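PDB 3MMI: myosin-4 from Saccharomyces cerevisiae, which is a type V myosin motor that helps carry ASH1 and certain other mRNAs to the bud, recruited to them through She3. Local coordinates for residues D230-C235 with M343-S348. Numbering follows the deposited sequence.
Sequences DLITKC and MEIMLS
The methyl end of Met346 rests on Ile232 and Thr233, two neighbouring residues near the C-terminal end of helix 209-234, and this small apolar patch is the tight part of the contact. Met346 CE lies 3.9 Å from Thr233 CG2 and 4.0 Å from both CB and CG2 of Ile232, so a single methyl sits against the gamma methyl of the threonine and the CB-CG2 side of the isoleucine. The sulfur follows close behind, with Met346 SD 4.1 Å from Thr233 CG2. Met346 gets there by folding: its chain bends at chi2 (-81°) and again at chi3 (105°), which brings CE round to the helix although the CB bond itself does not aim at it. On Thr233 the two branches divide the work. With chi1 at 49°, OG1 turns back to hydrogen-bond the carbonyl oxygen of Asn229 in the preceding turn, while CG2 is left to meet the methionine. The patch is open to solvent on the Thr233 side.

Away from it the fit is loose. Ile345 CG2 comes only to 4.5 Å from Ile232 CG1, and the backbones stay well apart, the nearest CA atoms, those of Ile232 and Met346, being 8.3 Å from each other. The two segments bury just 133 Å² between them, a shallow surface contact between side chains.

Within the globular tail, which in type V myosins generally serves cargo binding, the contact joins a helix of the DIL region to the irregular chain that follows helix 322-338. That chain is also held by polar side chains: Gln302 of helix 300-308 bonds the carbonyl of Ile345, and Asn229 that of Leu347. Leu347 packs on Val225 and Phe228 of helix 209-234 and on Gln270 of helix 269-279, so residues 345-347 run over three helices of the all-helical tail.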
ATOM      1  N   ASP A 230     -14.529  -0.713  -8.475  1.00 19.35           N
ATOM      2  CA  ASP A 230     -15.024  -1.299  -9.743  1.00 19.50           C
ATOM      3  C   ASP A 230     -16.300  -2.026  -9.595  1.00 19.36           C
ATOM      4  O   ASP A 230     -17.127  -2.114 -10.554  1.00 18.12           O
ATOM      5  CB  ASP A 230     -14.014  -2.241 -10.371  1.00 18.01           C
ATOM      6  CG  ASP A 230     -12.802  -1.516 -10.946  1.00 23.50           C
ATOM      7  OD1 ASP A 230     -12.813  -0.258 -11.030  1.00 26.16           O
ATOM      8  OD2 ASP A 230     -11.776  -2.228 -11.231  1.00 27.05           O
ATOM      9  N   LEU A 231     -16.525  -2.588  -8.411  1.00 17.71           N
ATOM     10  CA  LEU A 231     -17.818  -3.254  -8.223  1.00 19.04           C
ATOM     11  C   LEU A 231     -18.954  -2.200  -8.370  1.00 22.14           C
ATOM     12  O   LEU A 231     -20.010  -2.483  -9.054  1.00 22.00           O
ATOM     13  CB  LEU A 231     -17.899  -3.886  -6.842  1.00 18.54           C
ATOM     14  CG  LEU A 231     -19.304  -4.352  -6.466  1.00 17.77           C
ATOM     15  CD1 LEU A 231     -19.608  -5.723  -7.156  1.00 23.47           C
ATOM     16  CD2 LEU A 231     -19.525  -4.506  -4.928  1.00 20.13           C
ATOM     17  N   ILE A 232     -18.744  -1.025  -7.808  1.00 20.24           N
ATOM     18  CA  ILE A 232     -19.745   0.030  -7.919  1.00 27.56           C
ATOM     19  C   ILE A 232     -19.794   0.681  -9.339  1.00 26.42           C
ATOM     20  O   ILE A 232     -20.837   0.915  -9.788  1.00 30.21           O
ATOM     21  CB  ILE A 232     -19.458   1.224  -6.951  1.00 27.46           C
ATOM     22  CG1 ILE A 232     -19.579   0.811  -5.484  1.00 31.48           C
ATOM     23  CG2 ILE A 232     -20.435   2.419  -7.256  1.00 34.60           C
ATOM     24  CD1 ILE A 232     -20.734  -0.056  -5.154  1.00 24.79           C
ATOM     25  N   THR A 233     -18.673   0.971  -9.978  1.00 28.54           N
ATOM     26  CA  THR A 233     -18.656   1.868 -11.177  1.00 31.09           C
ATOM     27  C   THR A 233     -18.844   1.020 -12.442  1.00 33.04           C
ATOM     28  O   THR A 233     -19.535   1.414 -13.382  1.00 35.39           O
ATOM     29  CB  THR A 233     -17.388   2.690 -11.324  1.00 27.32           C
ATOM     30  OG1 THR A 233     -16.229   1.821 -11.172  1.00 38.38           O
ATOM     31  CG2 THR A 233     -17.374   3.605 -10.252  1.00 29.89           C
ATOM     32  N   LYS A 234     -18.292  -0.173 -12.437  1.00 32.97           N
ATOM     33  CA  LYS A 234     -18.147  -0.984 -13.641  1.00 31.53           C
ATOM     34  C   LYS A 234     -19.084  -2.192 -13.777  1.00 35.48           C
ATOM     35  O   LYS A 234     -19.196  -2.787 -14.860  1.00 39.94           O
ATOM     36  CB  LYS A 234     -16.730  -1.478 -13.767  1.00 30.51           C
ATOM     37  CG  LYS A 234     -15.783  -0.519 -14.385  1.00 30.54           C
ATOM     38  CD  LYS A 234     -14.475  -0.587 -13.700  1.00 42.45           C
ATOM     39  CE  LYS A 234     -13.321  -0.257 -14.627  1.00 45.92           C
ATOM     40  NZ  LYS A 234     -12.923  -1.555 -15.181  1.00 51.35           N
ATOM     41  N   CYS A 235     -19.843  -2.537 -12.742  1.00 34.18           N
ATOM     42  CA  CYS A 235     -20.606  -3.765 -12.798  1.00 33.34           C
ATOM     43  C   CYS A 235     -22.061  -3.415 -12.830  1.00 39.63           C
ATOM     44  O   CYS A 235     -22.693  -2.989 -11.814  1.00 38.25           O
ATOM     45  CB  CYS A 235     -20.330  -4.744 -11.632  1.00 32.97           C
ATOM     46  SG  CYS A 235     -18.603  -5.256 -11.488  1.00 23.02           S
ATOM     47  N   MET A 343     -19.554  12.138   2.561  1.00 24.57           N
ATOM     48  CA  MET A 343     -19.610  10.713   2.780  1.00 23.47           C
ATOM     49  C   MET A 343     -19.277   9.986   1.425  1.00 22.67           C
ATOM     50  O   MET A 343     -20.168   9.819   0.584  1.00 18.68           O
ATOM     51  CB  MET A 343     -21.018  10.365   3.286  1.00 22.14           C
ATOM     52  CG  MET A 343     -21.226   8.807   3.532  1.00 19.14           C
ATOM     53  SD  MET A 343     -22.923   8.292   3.880  1.00 27.58           S
ATOM     54  CE  MET A 343     -23.056   8.783   5.692  1.00 14.87           C
ATOM     55  N   GLU A 344     -17.982   9.644   1.246  1.00 22.29           N
ATOM     56  CA  GLU A 344     -17.426   9.176   0.004  1.00 23.04           C
ATOM     57  C   GLU A 344     -17.959   7.812  -0.278  1.00 22.02           C
ATOM     58  O   GLU A 344     -18.019   6.985   0.614  1.00 24.23           O
ATOM     59  CB  GLU A 344     -15.904   9.057   0.073  1.00 24.08           C
ATOM     60  CG  GLU A 344     -15.130  10.208   0.735  1.00 32.66           C
ATOM     61  CD  GLU A 344     -15.029  11.372  -0.186  1.00 44.74           C
ATOM     62  OE1 GLU A 344     -15.507  11.198  -1.352  1.00 42.84           O
ATOM     63  OE2 GLU A 344     -14.479  12.440   0.268  1.00 48.88           O
ATOM     64  N   ILE A 345     -18.399   7.539  -1.482  1.00 19.94           N
ATOM     65  CA  ILE A 345     -18.695   6.202  -1.869  1.00 19.88           C
ATOM     66  C   ILE A 345     -17.405   5.456  -2.333  1.00 22.58           C
ATOM     67  O   ILE A 345     -17.150   4.352  -1.786  1.00 16.19           O
ATOM     68  CB  ILE A 345     -19.723   6.128  -2.932  1.00 20.34           C
ATOM     69  CG1 ILE A 345     -21.045   6.680  -2.434  1.00 18.25           C
ATOM     70  CG2 ILE A 345     -19.918   4.772  -3.479  1.00 20.23           C
ATOM     71  CD1 ILE A 345     -22.185   6.646  -3.560  1.00 21.03           C
ATOM     72  N   MET A 346     -16.588   6.080  -3.229  1.00 22.50           N
ATOM     73  CA  MET A 346     -15.299   5.517  -3.622  1.00 23.16           C
ATOM     74  C   MET A 346     -14.422   5.437  -2.402  1.00 21.71           C
ATOM     75  O   MET A 346     -14.405   6.334  -1.570  1.00 22.00           O
ATOM     76  CB  MET A 346     -14.653   6.390  -4.752  1.00 21.93           C
ATOM     77  CG  MET A 346     -15.623   6.584  -5.885  1.00 24.17           C
ATOM     78  SD  MET A 346     -15.578   5.126  -6.934  1.00 38.92           S
ATOM     79  CE  MET A 346     -17.042   4.364  -6.482  1.00 43.48           C
ATOM     80  N   LEU A 347     -13.587   4.413  -2.371  1.00 23.43           N
ATOM     81  CA  LEU A 347     -12.381   4.344  -1.446  1.00 23.76           C
ATOM     82  C   LEU A 347     -11.114   4.829  -2.120  1.00 21.45           C
ATOM     83  O   LEU A 347     -11.089   4.838  -3.308  1.00 20.10           O
ATOM     84  CB  LEU A 347     -12.121   2.854  -1.054  1.00 23.07           C
ATOM     85  CG  LEU A 347     -13.331   2.115  -0.503  1.00 26.48           C
ATOM     86  CD1 LEU A 347     -13.120   0.571  -0.331  1.00 22.91           C
ATOM     87  CD2 LEU A 347     -13.749   2.756   0.909  1.00 22.87           C
ATOM     88  N   SER A 348     -10.098   5.168  -1.310  1.00 24.09           N
ATOM     89  CA  SER A 348      -8.726   5.531  -1.674  1.00 26.29           C
ATOM     90  C   SER A 348      -7.865   4.543  -0.923  1.00 26.76           C
ATOM     91  O   SER A 348      -8.156   4.244   0.210  1.00 27.16           O
ATOM     92  CB  SER A 348      -8.278   6.864  -0.998  1.00 23.78           C
ATOM     93  OG  SER A 348      -9.222   7.757  -1.304  1.00 41.56           O
TER